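Local structure of RV1873 (Mycobacterium tuberculosis, 2JEK) at residues F40-L45 / C106-L111; L10-Y15 / V55-S60; R77-T82 / Q120-L125; R91-I96 / K128-G133. The protein is of unknown function, a conserved hypothetical protein of the DUF1810 family whose helices wind into a right-handed superhelix. All blocks are in the same frame, centred on the assembly; numbering follows the deposited sequence.

Contact 1: F40-L45 / C106-L111; sequences FVFPQL and CSSMTL
At the centre of this all-helical DUF1810 fold, the extended chain F42-L45 that leaves helix 38-41 runs along helix 101-115, meeting it through S108, L111, S107 and M109. The link in the middle is S108. Its hydroxyl is turned away from its own amide (chi1 -176°), toward the passing chain, and OG donates to P43 O at 2.8 Å, arriving from above the carbonyl plane. S108 CA adds a CH...O contact to the same oxygen at 3.3 Å, so one buried carbonyl is met twice by one residue. S108 OG also lies at the edge of the F42 ring, while M109, its chain bent at chi2 and chi3, brings CE to F42 CD1 at 3.8 Å. Further along, L45 CD2 meets L111 CD1 at 3.7 Å. Two waters bridge the polar remainder: one accepts from Q44 NE2 and pairs with S107 OG, whose strongest partner is L103 O; the other accepts from L45 N (2.9 Å) and donates to S107 O. Around this core, F42 packs on L78, C81 and T82 of helix 74-87, M109 reaches F122 and L125 of helix 120-129, and L45 rests on L141 and L142 of helix 136-143.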
loop_
_atom_site.group_PDB
_atom_site.type_symbol
_atom_site.label_atom_id
_atom_site.label_comp_id
_atom_site.label_asym_id
_atom_site.label_seq_id
_atom_site.Cartn_x
_atom_site.Cartn_y
_atom_site.Cartn_z
ATOM N N PHE A 40 -2.585 4.590 -5.503
ATOM C CA PHE A 40 -3.206 3.449 -6.171
ATOM C C PHE A 40 -2.254 2.259 -6.363
ATOM O O PHE A 40 -2.610 1.281 -7.009
ATOM C CB PHE A 40 -3.900 3.879 -7.477
ATOM C CG PHE A 40 -3.031 4.667 -8.414
ATOM C CD1 PHE A 40 -2.071 4.034 -9.203
ATOM C CD2 PHE A 40 -3.176 6.051 -8.514
ATOM C CE1 PHE A 40 -1.275 4.757 -10.077
ATOM C CE2 PHE A 40 -2.391 6.787 -9.403
ATOM C CZ PHE A 40 -1.432 6.131 -10.176
ATOM N N VAL A 41 -1.053 2.360 -5.778
ATOM C CA VAL A 41 -0.077 1.253 -5.731
ATOM C C VAL A 41 0.006 0.662 -4.306
ATOM O O VAL A 41 0.054 -0.561 -4.147
ATOM C CB VAL A 41 1.325 1.717 -6.220
ATOM C CG1 VAL A 41 2.406 0.647 -5.969
ATOM C CG2 VAL A 41 1.268 2.062 -7.701
ATOM N N PHE A 42 0.026 1.537 -3.290
ATOM C CA PHE A 42 0.006 1.108 -1.900
ATOM C C PHE A 42 -1.209 1.759 -1.255
ATOM O O PHE A 42 -1.090 2.765 -0.547
ATOM C CB PHE A 42 1.300 1.536 -1.187
ATOM C CG PHE A 42 2.502 0.722 -1.570
ATOM C CD1 PHE A 42 2.621 -0.608 -1.164
ATOM C CD2 PHE A 42 3.523 1.289 -2.317
ATOM C CE1 PHE A 42 3.745 -1.358 -1.495
ATOM C CE2 PHE A 42 4.662 0.535 -2.645
ATOM C CZ PHE A 42 4.769 -0.780 -2.239
ATOM N N PRO A 43 -2.398 1.193 -1.510
ATOM C CA PRO A 43 -3.598 1.884 -1.064
ATOM C C PRO A 43 -3.752 1.929 0.444
ATOM O O PRO A 43 -3.299 1.025 1.159
ATOM C CB PRO A 43 -4.731 1.059 -1.693
ATOM C CG PRO A 43 -4.060 0.319 -2.841
ATOM C CD PRO A 43 -2.726 -0.030 -2.263
ATOM N N GLN A 44 -4.401 2.988 0.918
ATOM C CA GLN A 44 -4.660 3.169 2.340
ATOM C C GLN A 44 -6.148 3.456 2.548
ATOM O O GLN A 44 -6.876 3.751 1.597
ATOM C CB GLN A 44 -3.819 4.321 2.895
ATOM C CG GLN A 44 -4.217 5.694 2.349
ATOM C CD GLN A 44 -3.373 6.814 2.890
ATOM O OE1 GLN A 44 -3.827 7.950 3.004
ATOM N NE2 GLN A 44 -2.133 6.506 3.222
ATOM N N LEU A 45 -6.595 3.392 3.802
ATOM C CA LEU A 45 -7.999 3.640 4.097
ATOM C C LEU A 45 -8.433 5.032 3.702
ATOM O O LEU A 45 -7.719 6.014 3.914
ATOM C CB LEU A 45 -8.317 3.446 5.578
ATOM C CG LEU A 45 -8.489 2.009 6.063
ATOM C CD1 LEU A 45 -8.769 2.014 7.568
ATOM C CD2 LEU A 45 -9.601 1.290 5.326
ATOM N N CYS A 106 3.264 3.009 5.503
ATOM C CA CYS A 106 2.913 2.441 6.798
ATOM C C CYS A 106 1.406 2.176 6.895
ATOM O O CYS A 106 0.976 1.107 7.341
ATOM C CB CYS A 106 3.382 3.367 7.915
ATOM S SG CYS A 106 3.108 2.674 9.539
ATOM N N SER A 107 0.595 3.151 6.491
ATOM C CA SER A 107 -0.854 3.000 6.526
ATOM C C SER A 107 -1.329 1.853 5.643
ATOM O O SER A 107 -2.226 1.098 6.024
ATOM C CB SER A 107 -1.540 4.292 6.088
ATOM O OG SER A 107 -1.159 5.362 6.952
ATOM N N SER A 108 -0.733 1.734 4.453
ATOM C CA SER A 108 -1.090 0.658 3.533
ATOM C C SER A 108 -0.747 -0.710 4.128
ATOM O O SER A 108 -1.571 -1.627 4.139
ATOM C CB SER A 108 -0.384 0.858 2.189
ATOM O OG SER A 108 -0.789 -0.133 1.251
ATOM N N MET A 109 0.466 -0.864 4.633
ATOM C CA MET A 109 0.872 -2.149 5.212
ATOM C C MET A 109 0.025 -2.505 6.438
ATOM O O MET A 109 -0.325 -3.668 6.638
ATOM C CB MET A 109 2.362 -2.136 5.575
ATOM C CG MET A 109 3.318 -1.952 4.382
ATOM S SD MET A 109 3.185 -3.272 3.147
ATOM C CE MET A 109 1.998 -2.602 1.974
ATOM N N THR A 110 -0.311 -1.504 7.242
ATOM C CA THR A 110 -1.122 -1.715 8.447
ATOM C C THR A 110 -2.494 -2.249 8.040
ATOM O O THR A 110 -2.980 -3.232 8.605
ATOM C CB THR A 110 -1.261 -0.415 9.253
ATOM O OG1 THR A 110 0.040 -0.004 9.688
ATOM C CG2 THR A 110 -2.157 -0.610 10.472
ATOM N N LEU A 111 -3.104 -1.612 7.046
ATOM C CA LEU A 111 -4.406 -2.043 6.538
ATOM C C LEU A 111 -4.369 -3.476 6.013
ATOM O O LEU A 111 -5.178 -4.320 6.426
ATOM C CB LEU A 111 -4.858 -1.096 5.425
ATOM C CG LEU A 111 -6.093 -1.527 4.620
ATOM C CD1 LEU A 111 -7.318 -1.672 5.510
ATOM C CD2 LEU A 111 -6.360 -0.547 3.483
HETATM O O HOH W 1 -1.213 7.990 5.629
HETATM O O HOH W 2 -4.733 2.473 5.851
#

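Contact 2: L10-Y15 / V55-S60; sequences LKRFVY and VRYGIS
In this helical DUF1810 fold, R12 of helix 11-17 ties the N-terminal region to the turn after helix 52-56 by holding two backbone carbonyls. Its hydrogen bonds run from NE to R56 O (2.8 Å, 148° at the hydrogen) and from NH2 to G58 O (2.8 Å), the latter lying in the guanidinium plane. Extended from CG to NE, the chain reaches as far as the turn; NH2 also makes a salt bridge to E64, and NH1 bonds to D9 O. The aromatic contacts centre on F13. Its CE2 sits over the centre of the R12 guanidinium, 3.3 Å above that plane, and Y57 O lies at the ring edge. The F13 and Y57 rings meet obliquely, planes at 51°, and I59 CD1 approaches F13 CZ at 3.8 Å. The Y57 and guanidinium planes are nearly parallel but displaced; R12 CG, not the guanidinium, meets Y57 CD1 and CE1. A water bridges the segments, donating to R12 O (2.8 Å) and hydrogen-bonded to Y57 OH (2.7 Å).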
loop_
_atom_site.group_PDB
_atom_site.type_symbol
_atom_site.label_atom_id
_atom_site.label_comp_id
_atom_site.label_asym_id
_atom_site.label_seq_id
_atom_site.Cartn_x
_atom_site.Cartn_y
_atom_site.Cartn_z
ATOM N N LEU A 10 -12.956 -1.995 -7.991
ATOM C CA LEU A 10 -11.516 -2.268 -7.978
ATOM C C LEU A 10 -10.900 -1.937 -9.325
ATOM O O LEU A 10 -9.695 -1.697 -9.425
ATOM C CB LEU A 10 -11.206 -3.719 -7.600
ATOM C CG LEU A 10 -11.628 -4.118 -6.183
ATOM C CD1 LEU A 10 -11.356 -5.602 -5.986
ATOM C CD2 LEU A 10 -10.933 -3.280 -5.100
ATOM N N LYS A 11 -11.724 -1.910 -10.373
ATOM C CA LYS A 11 -11.208 -1.535 -11.680
ATOM C C LYS A 11 -10.518 -0.162 -11.665
ATOM O O LYS A 11 -9.598 0.070 -12.453
ATOM C CB LYS A 11 -12.287 -1.637 -12.765
ATOM C CG LYS A 11 -13.354 -0.556 -12.732
ATOM C CD LYS A 11 -14.296 -0.670 -13.925
ATOM C CE LYS A 11 -15.475 0.275 -13.802
ATOM N NZ LYS A 11 -15.110 1.710 -13.904
ATOM N N ARG A 12 -10.928 0.735 -10.762
ATOM C CA ARG A 12 -10.295 2.044 -10.676
ATOM C C ARG A 12 -8.787 1.903 -10.433
ATOM O O ARG A 12 -7.992 2.673 -10.978
ATOM C CB ARG A 12 -10.969 2.934 -9.617
ATOM C CG ARG A 12 -10.626 2.680 -8.138
ATOM C CD ARG A 12 -11.573 3.514 -7.281
ATOM N NE ARG A 12 -11.317 3.461 -5.839
ATOM C CZ ARG A 12 -11.669 2.446 -5.046
ATOM N NH1 ARG A 12 -12.239 1.366 -5.551
ATOM N NH2 ARG A 12 -11.415 2.490 -3.739
ATOM N N PHE A 13 -8.399 0.897 -9.651
ATOM C CA PHE A 13 -6.980 0.679 -9.383
ATOM C C PHE A 13 -6.282 0.075 -10.597
ATOM O O PHE A 13 -5.173 0.473 -10.940
ATOM C CB PHE A 13 -6.771 -0.212 -8.160
ATOM C CG PHE A 13 -7.245 0.395 -6.868
ATOM C CD1 PHE A 13 -6.493 1.373 -6.224
ATOM C CD2 PHE A 13 -8.420 -0.051 -6.275
ATOM C CE1 PHE A 13 -6.933 1.917 -5.030
ATOM C CE2 PHE A 13 -8.874 0.479 -5.075
ATOM C CZ PHE A 13 -8.112 1.457 -4.446
ATOM N N VAL A 14 -6.945 -0.871 -11.261
ATOM C CA VAL A 14 -6.357 -1.496 -12.439
ATOM C C VAL A 14 -6.044 -0.441 -13.503
ATOM O O VAL A 14 -4.957 -0.434 -14.056
ATOM C CB VAL A 14 -7.281 -2.597 -13.031
ATOM C CG1 VAL A 14 -6.726 -3.130 -14.353
ATOM C CG2 VAL A 14 -7.477 -3.737 -12.029
ATOM N N TYR A 15 -6.992 0.456 -13.760
ATOM C CA TYR A 15 -6.812 1.446 -14.807
ATOM C C TYR A 15 -5.838 2.555 -14.427
ATOM O O TYR A 15 -5.158 3.084 -15.292
ATOM C CB TYR A 15 -8.162 2.035 -15.251
ATOM C CG TYR A 15 -9.192 1.012 -15.702
ATOM C CD1 TYR A 15 -8.823 -0.086 -16.460
ATOM C CD2 TYR A 15 -10.530 1.169 -15.376
ATOM C CE1 TYR A 15 -9.768 -1.029 -16.873
ATOM C CE2 TYR A 15 -11.488 0.250 -15.798
ATOM C CZ TYR A 15 -11.095 -0.837 -16.546
ATOM O OH TYR A 15 -12.018 -1.762 -16.962
ATOM N N VAL A 55 -8.852 10.491 -1.638
ATOM C CA VAL A 55 -10.209 10.011 -1.373
ATOM C C VAL A 55 -10.650 8.979 -2.420
ATOM O O VAL A 55 -11.106 7.892 -2.071
ATOM C CB VAL A 55 -11.224 11.178 -1.269
ATOM C CG1 VAL A 55 -12.638 10.654 -1.059
ATOM C CG2 VAL A 55 -10.837 12.101 -0.105
ATOM N N ARG A 56 -10.481 9.318 -3.692
ATOM C CA ARG A 56 -10.846 8.437 -4.813
ATOM C C ARG A 56 -10.233 7.049 -4.670
ATOM O O ARG A 56 -10.918 6.030 -4.824
ATOM C CB ARG A 56 -10.363 9.096 -6.107
ATOM C CG ARG A 56 -10.755 8.447 -7.401
ATOM C CD ARG A 56 -10.403 9.391 -8.551
ATOM N NE ARG A 56 -10.914 10.743 -8.305
ATOM C CZ ARG A 56 -10.198 11.864 -8.376
ATOM N NH1 ARG A 56 -8.919 11.851 -8.720
ATOM N NH2 ARG A 56 -10.776 13.021 -8.112
ATOM N N TYR A 57 -8.938 7.016 -4.375
ATOM C CA TYR A 57 -8.180 5.763 -4.311
ATOM C C TYR A 57 -8.103 5.183 -2.909
ATOM O O TYR A 57 -7.442 4.166 -2.684
ATOM C CB TYR A 57 -6.794 5.930 -4.960
ATOM C CG TYR A 57 -6.939 6.181 -6.445
ATOM C CD1 TYR A 57 -7.434 5.178 -7.286
ATOM C CD2 TYR A 57 -6.607 7.420 -7.003
ATOM C CE1 TYR A 57 -7.603 5.397 -8.660
ATOM C CE2 TYR A 57 -6.762 7.649 -8.375
ATOM C CZ TYR A 57 -7.257 6.628 -9.190
ATOM O OH TYR A 57 -7.417 6.839 -10.540
ATOM N N GLY A 58 -8.808 5.828 -1.979
ATOM C CA GLY A 58 -8.918 5.327 -0.618
ATOM C C GLY A 58 -9.722 4.035 -0.593
ATOM O O GLY A 58 -10.674 3.852 -1.372
ATOM N N ILE A 59 -9.321 3.122 0.291
ATOM C CA ILE A 59 -10.028 1.852 0.496
ATOM C C ILE A 59 -11.165 2.112 1.472
ATOM O O ILE A 59 -10.943 2.707 2.526
ATOM C CB ILE A 59 -9.050 0.784 1.043
ATOM C CG1 ILE A 59 -7.948 0.501 0.016
ATOM C CG2 ILE A 59 -9.782 -0.514 1.464
ATOM C CD1 ILE A 59 -8.373 -0.365 -1.171
ATOM N N SER A 60 -12.375 1.671 1.122
ATOM C CA SER A 60 -13.562 2.051 1.897
ATOM C C SER A 60 -13.672 1.331 3.244
ATOM O O SER A 60 -14.234 1.866 4.202
ATOM C CB SER A 60 -14.841 1.806 1.090
ATOM O OG SER A 60 -15.010 0.433 0.799
HETATM O O HOH W 3 -8.918 5.134 -11.948
#

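Contact 3: R77-T82 / Q120-L125; sequences RLHECT and QDFVAL
The H79 ring meets the D121 carboxylate at its edge, and the F122 ring has T82 OG1 at its own edge; over one face of F122 lies D121 OD1, a neighbour within the same helix, 3.6 Å above the plane near the ring centre. The H79 and F122 rings lie side by side, planes near parallel but slid so far that the two barely overlap; the nearest approach is H79 CE1 to F122 CZ at 3.5 Å. H79 and D121 form a histidine-carboxylate hydrogen bond that links two helices of the all-helical DUF1810 fold: ND1 donates to OD2 at 2.5 Å, nearly straight at 165°, in the ring plane and onto the syn lone pair. Ring and carboxylate are almost coplanar, 9° apart. D121 places its CG between backbone N and carbonyl carbon, bringing the acid back over F122 and within range of H79. A water donating to both D121 OD2 and H79 O braces the pair. One helical turn on from L78, T82 directs CG2 at D121 O (3.4 Å) and at L125 CD1, while its OG1 donates back to L78 O; L78 CG touches F122 CE1 at 3.9 Å. Helices 74-87 and 120-129 thus run roughly parallel, N to C, their local axes 9.8 Å apart and crossing at 31°. Helix 101-115 packs against both through M109 and F112, and helix 21-29 lies against C81 and E80.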
loop_
_atom_site.group_PDB
_atom_site.type_symbol
_atom_site.label_atom_id
_atom_site.label_comp_id
_atom_site.label_asym_id
_atom_site.label_seq_id
_atom_site.Cartn_x
_atom_site.Cartn_y
_atom_site.Cartn_z
ATOM N N ARG A 77 0.091 -7.968 -7.490
ATOM C CA ARG A 77 0.898 -6.759 -7.673
ATOM C C ARG A 77 1.285 -6.135 -6.328
ATOM O O ARG A 77 2.412 -5.677 -6.154
ATOM C CB ARG A 77 0.176 -5.736 -8.552
ATOM C CG ARG A 77 0.266 -6.040 -10.023
ATOM C CD ARG A 77 -0.361 -4.930 -10.825
ATOM N NE ARG A 77 -0.218 -5.203 -12.248
ATOM C CZ ARG A 77 -0.674 -4.413 -13.209
ATOM N NH1 ARG A 77 -1.326 -3.297 -12.912
ATOM N NH2 ARG A 77 -0.473 -4.749 -14.473
ATOM N N LEU A 78 0.352 -6.109 -5.380
ATOM C CA LEU A 78 0.650 -5.546 -4.065
ATOM C C LEU A 78 1.723 -6.353 -3.343
ATOM O O LEU A 78 2.614 -5.790 -2.701
ATOM C CB LEU A 78 -0.625 -5.418 -3.225
ATOM C CG LEU A 78 -0.435 -4.809 -1.834
ATOM C CD1 LEU A 78 0.105 -3.381 -1.920
ATOM C CD2 LEU A 78 -1.722 -4.808 -1.043
ATOM N N HIS A 79 1.659 -7.677 -3.469
ATOM C CA HIS A 79 2.705 -8.507 -2.887
ATOM C C HIS A 79 4.031 -8.295 -3.621
ATOM O O HIS A 79 5.103 -8.258 -2.997
ATOM C CB HIS A 79 2.318 -9.982 -2.920
ATOM C CG HIS A 79 1.225 -10.340 -1.963
ATOM N ND1 HIS A 79 1.437 -10.452 -0.606
ATOM C CD2 HIS A 79 -0.073 -10.657 -2.168
ATOM C CE1 HIS A 79 0.311 -10.812 -0.015
ATOM N NE2 HIS A 79 -0.621 -10.941 -0.941
ATOM N N GLU A 80 3.969 -8.154 -4.948
ATOM C CA GLU A 80 5.183 -7.859 -5.710
ATOM C C GLU A 80 5.841 -6.574 -5.223
ATOM O O GLU A 80 7.047 -6.536 -4.967
ATOM C CB GLU A 80 4.879 -7.756 -7.211
ATOM C CG GLU A 80 5.986 -7.073 -8.021
ATOM C CD GLU A 80 5.767 -7.169 -9.518
ATOM O OE1 GLU A 80 4.616 -6.969 -9.969
ATOM O OE2 GLU A 80 6.756 -7.420 -10.240
ATOM N N CYS A 81 5.037 -5.526 -5.062
ATOM C CA CYS A 81 5.571 -4.217 -4.703
ATOM C C CYS A 81 6.094 -4.226 -3.285
ATOM O O CYS A 81 7.127 -3.644 -3.007
ATOM C CB CYS A 81 4.495 -3.151 -4.890
ATOM S SG CYS A 81 4.122 -2.805 -6.626
ATOM N N THR A 82 5.375 -4.887 -2.386
ATOM C CA THR A 82 5.831 -5.033 -1.000
ATOM C C THR A 82 7.158 -5.795 -0.950
ATOM O O THR A 82 8.090 -5.375 -0.256
ATOM C CB THR A 82 4.753 -5.757 -0.176
ATOM O OG1 THR A 82 3.551 -4.980 -0.216
ATOM C CG2 THR A 82 5.179 -5.959 1.284
ATOM N N GLN A 120 2.542 -12.096 5.828
ATOM C CA GLN A 120 3.933 -12.124 6.209
ATOM C C GLN A 120 4.757 -11.013 5.560
ATOM O O GLN A 120 5.621 -10.437 6.202
ATOM C CB GLN A 120 4.537 -13.509 5.944
ATOM C CG GLN A 120 4.378 -14.043 4.509
ATOM C CD GLN A 120 3.113 -14.888 4.274
ATOM O OE1 GLN A 120 3.023 -15.609 3.273
ATOM N NE2 GLN A 120 2.145 -14.808 5.187
ATOM N N ASP A 121 4.480 -10.696 4.299
ATOM C CA ASP A 121 5.260 -9.655 3.639
ATOM C C ASP A 121 4.926 -8.250 4.157
ATOM O O ASP A 121 5.830 -7.426 4.307
ATOM C CB ASP A 121 5.185 -9.733 2.111
ATOM C CG ASP A 121 3.776 -9.815 1.582
ATOM O OD1 ASP A 121 2.810 -9.996 2.356
ATOM O OD2 ASP A 121 3.636 -9.720 0.341
ATOM N N PHE A 122 3.654 -7.996 4.446
ATOM C CA PHE A 122 3.233 -6.695 4.969
ATOM C C PHE A 122 3.835 -6.478 6.348
ATOM O O PHE A 122 4.386 -5.418 6.632
ATOM C CB PHE A 122 1.701 -6.588 5.029
ATOM C CG PHE A 122 0.997 -6.982 3.740
ATOM C CD1 PHE A 122 1.404 -6.452 2.515
ATOM C CD2 PHE A 122 -0.071 -7.876 3.758
ATOM C CE1 PHE A 122 0.773 -6.807 1.317
ATOM C CE2 PHE A 122 -0.716 -8.238 2.564
ATOM C CZ PHE A 122 -0.285 -7.697 1.346
ATOM N N VAL A 123 3.744 -7.498 7.194
ATOM C CA VAL A 123 4.268 -7.412 8.550
ATOM C C VAL A 123 5.792 -7.342 8.530
ATOM O O VAL A 123 6.385 -6.594 9.309
ATOM C CB VAL A 123 3.758 -8.571 9.436
ATOM C CG1 VAL A 123 4.253 -8.383 10.856
ATOM C CG2 VAL A 123 2.246 -8.586 9.444
ATOM N N ALA A 124 6.424 -8.083 7.625
ATOM C CA ALA A 124 7.879 -8.026 7.464
ATOM C C ALA A 124 8.343 -6.614 7.118
ATOM O O ALA A 124 9.379 -6.152 7.616
ATOM C CB ALA A 124 8.358 -9.012 6.410
ATOM N N LEU A 125 7.579 -5.920 6.272
ATOM C CA LEU A 125 7.953 -4.554 5.885
ATOM C C LEU A 125 7.871 -3.647 7.120
ATOM O O LEU A 125 8.791 -2.862 7.391
ATOM C CB LEU A 125 7.085 -4.043 4.726
ATOM C CG LEU A 125 7.652 -2.850 3.940
ATOM C CD1 LEU A 125 7.066 -2.840 2.541
ATOM C CD2 LEU A 125 7.367 -1.516 4.642
HETATM O O HOH W 4 5.745 -10.256 -1.216
#

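Contact 4: R91-I96 / K128-G133; sequences RSIEEI and KYYGGG. With SO4 (sulfate ion), chain B.
I93, at the start of the short, weakly bonded helix 93-96 of this helical fold, is the bump here, lodged between two tyrosines at the end of helix 120-129. A chi1 of -158° swings CG1 away from the amide and sends CD1 over one face of the Y129 ring in a CH-pi contact, 3.9 Å from the centroid and 15° off the normal. The other face of Y129 is covered by its own neighbour, K128 CG, sandwiching the ring between aliphatic groups. Y130 also closes on I93: its OH lies 3.4 Å from I93 CG1, and that hydroxyl is anchored by D102 O. R91 O fits against the edge of Y129 at CE1, and I96 CD1 comes up to the phenol end near OH, which is bonded to V85 O. After Y130 the chain turns back through a type I' turn, Y130 to G133, whose middle glycines G131 and G132 both have positive phi. Fully extended, K128 carries NZ to N86 O, V88 O and a sulfate, probably from the crystallisation liquor (NZ to O2 2.9 Å). Between the two backbones a water accepts from I93 N at 3.0 Å and donates to Y129 O at 2.8 Å.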
loop_
_atom_site.group_PDB
_atom_site.type_symbol
_atom_site.label_atom_id
_atom_site.label_comp_id
_atom_site.label_asym_id
_atom_site.label_seq_id
_atom_site.Cartn_x
_atom_site.Cartn_y
_atom_site.Cartn_z
ATOM N N ARG A 91 19.061 1.038 2.984
ATOM C CA ARG A 91 18.317 2.293 2.926
ATOM C C ARG A 91 17.184 2.326 3.938
ATOM O O ARG A 91 16.475 1.330 4.116
ATOM C CB ARG A 91 17.770 2.528 1.519
ATOM C CG ARG A 91 18.831 2.836 0.476
ATOM C CD ARG A 91 18.187 3.281 -0.819
ATOM N NE ARG A 91 19.095 3.142 -1.953
ATOM C CZ ARG A 91 18.880 3.672 -3.155
ATOM N NH1 ARG A 91 17.785 4.392 -3.384
ATOM N NH2 ARG A 91 19.772 3.493 -4.126
ATOM N N SER A 92 17.016 3.469 4.601
ATOM C CA SER A 92 15.875 3.676 5.474
ATOM C C SER A 92 14.664 3.903 4.581
ATOM O O SER A 92 14.797 4.222 3.396
ATOM C CB SER A 92 16.086 4.881 6.387
ATOM O OG SER A 92 16.035 6.084 5.638
ATOM N N ILE A 93 13.475 3.746 5.147
ATOM C CA ILE A 93 12.286 3.837 4.326
ATOM C C ILE A 93 12.121 5.244 3.738
ATOM O O ILE A 93 11.588 5.390 2.640
ATOM C CB ILE A 93 11.030 3.372 5.098
ATOM C CG1 ILE A 93 9.903 2.959 4.126
ATOM C CG2 ILE A 93 10.597 4.409 6.120
ATOM C CD1 ILE A 93 10.257 1.818 3.178
ATOM N N GLU A 94 12.616 6.265 4.447
ATOM C CA GLU A 94 12.504 7.654 3.974
ATOM C C GLU A 94 13.440 7.944 2.810
ATOM O O GLU A 94 13.254 8.926 2.082
ATOM C CB GLU A 94 12.741 8.658 5.107
ATOM C CG GLU A 94 11.787 8.519 6.285
ATOM C CD GLU A 94 12.349 7.659 7.415
ATOM O OE1 GLU A 94 13.244 6.810 7.164
ATOM O OE2 GLU A 94 11.882 7.834 8.563
ATOM N N GLU A 95 14.431 7.079 2.625
ATOM C CA GLU A 95 15.309 7.163 1.465
ATOM C C GLU A 95 14.677 6.530 0.225
ATOM O O GLU A 95 15.004 6.902 -0.901
ATOM C CB GLU A 95 16.669 6.531 1.778
ATOM C CG GLU A 95 17.483 7.381 2.757
ATOM C CD GLU A 95 18.784 6.737 3.201
ATOM O OE1 GLU A 95 18.767 5.590 3.688
ATOM O OE2 GLU A 95 19.825 7.415 3.109
ATOM N N ILE A 96 13.761 5.583 0.435
ATOM C CA ILE A 96 13.078 4.917 -0.674
ATOM C C ILE A 96 11.802 5.686 -1.037
ATOM O O ILE A 96 11.520 5.916 -2.224
ATOM C CB ILE A 96 12.716 3.441 -0.320
ATOM C CG1 ILE A 96 13.972 2.659 0.101
ATOM C CG2 ILE A 96 12.024 2.758 -1.514
ATOM C CD1 ILE A 96 13.678 1.317 0.773
ATOM N N LYS A 128 10.835 -4.426 9.399
ATOM C CA LYS A 128 12.140 -4.011 8.891
ATOM C C LYS A 128 12.314 -2.499 8.926
ATOM O O LYS A 128 13.393 -1.981 9.263
ATOM C CB LYS A 128 12.350 -4.520 7.456
ATOM C CG LYS A 128 13.679 -4.071 6.852
ATOM C CD LYS A 128 13.996 -4.822 5.583
ATOM C CE LYS A 128 15.228 -4.250 4.891
ATOM N NZ LYS A 128 15.627 -5.058 3.709
ATOM N N TYR A 129 11.249 -1.790 8.570
ATOM C CA TYR A 129 11.357 -0.362 8.281
ATOM C C TYR A 129 10.682 0.578 9.275
ATOM O O TYR A 129 10.987 1.781 9.271
ATOM C CB TYR A 129 10.780 -0.081 6.901
ATOM C CG TYR A 129 11.611 -0.602 5.777
ATOM C CD1 TYR A 129 12.813 0.024 5.430
ATOM C CD2 TYR A 129 11.179 -1.690 5.017
ATOM C CE1 TYR A 129 13.574 -0.435 4.380
ATOM C CE2 TYR A 129 11.937 -2.164 3.952
ATOM C CZ TYR A 129 13.139 -1.532 3.637
ATOM O OH TYR A 129 13.872 -1.989 2.580
ATOM N N TYR A 130 9.779 0.052 10.102
ATOM C CA TYR A 130 8.986 0.885 11.017
ATOM C C TYR A 130 9.068 0.383 12.456
ATOM O O TYR A 130 8.176 0.645 13.257
ATOM C CB TYR A 130 7.514 0.954 10.582
ATOM C CG TYR A 130 7.315 1.616 9.230
ATOM C CD1 TYR A 130 7.134 2.994 9.131
ATOM C CD2 TYR A 130 7.352 0.866 8.059
ATOM C CE1 TYR A 130 6.974 3.606 7.878
ATOM C CE2 TYR A 130 7.203 1.455 6.812
ATOM C CZ TYR A 130 7.003 2.825 6.724
ATOM O OH TYR A 130 6.856 3.363 5.468
ATOM N N GLY A 131 10.115 -0.384 12.752
ATOM C CA GLY A 131 10.315 -0.928 14.109
ATOM C C GLY A 131 9.175 -1.806 14.609
ATOM O O GLY A 131 8.939 -1.904 15.813
ATOM N N GLY A 132 8.458 -2.446 13.680
ATOM C CA GLY A 132 7.319 -3.285 14.022
ATOM C C GLY A 132 6.053 -2.517 14.348
ATOM O O GLY A 132 5.044 -3.116 14.752
ATOM N N GLY A 133 6.122 -1.197 14.186
ATOM C CA GLY A 133 5.020 -0.307 14.509
ATOM C C GLY A 133 3.972 -0.304 13.415
ATOM O O GLY A 133 4.207 -0.811 12.312
HETATM S S SO4 B . 16.695 -8.327 4.736
HETATM O O1 SO4 B . 17.837 -9.232 4.863
HETATM O O2 SO4 B . 17.038 -7.013 5.271
HETATM O O3 SO4 B . 15.535 -8.881 5.426
HETATM O O4 SO4 B . 16.402 -8.177 3.308
HETATM O O HOH W 5 16.897 -1.002 2.995
HETATM O O HOH W 6 13.227 2.735 7.958
#

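Overall arrangement
From the N terminus, contact 2 is the first to close along the chain, when 55-60 returns to helix 11-17. The segment 40-45 lies within that loop yet finds its partner only at helix 101-115, in contact 1, so the two cross; they also touch, Q44 O to I59 N being a probable hydrogen bond. Contact 3 starts with helix 74-87 after contact 2 has closed and ends on helix 120-129, crossing contact 1, which it meets through F42, V41 and M109. Contact 4, opened at 91-96 and closed at the end of helix 120-129, crosses contacts 1 and 3 and touches both through Y130. Contact 1 therefore sits centrally, joining contact 2 to contacts 3 and 4, while contacts 2 and 4 lie about 25 Å apart between centres.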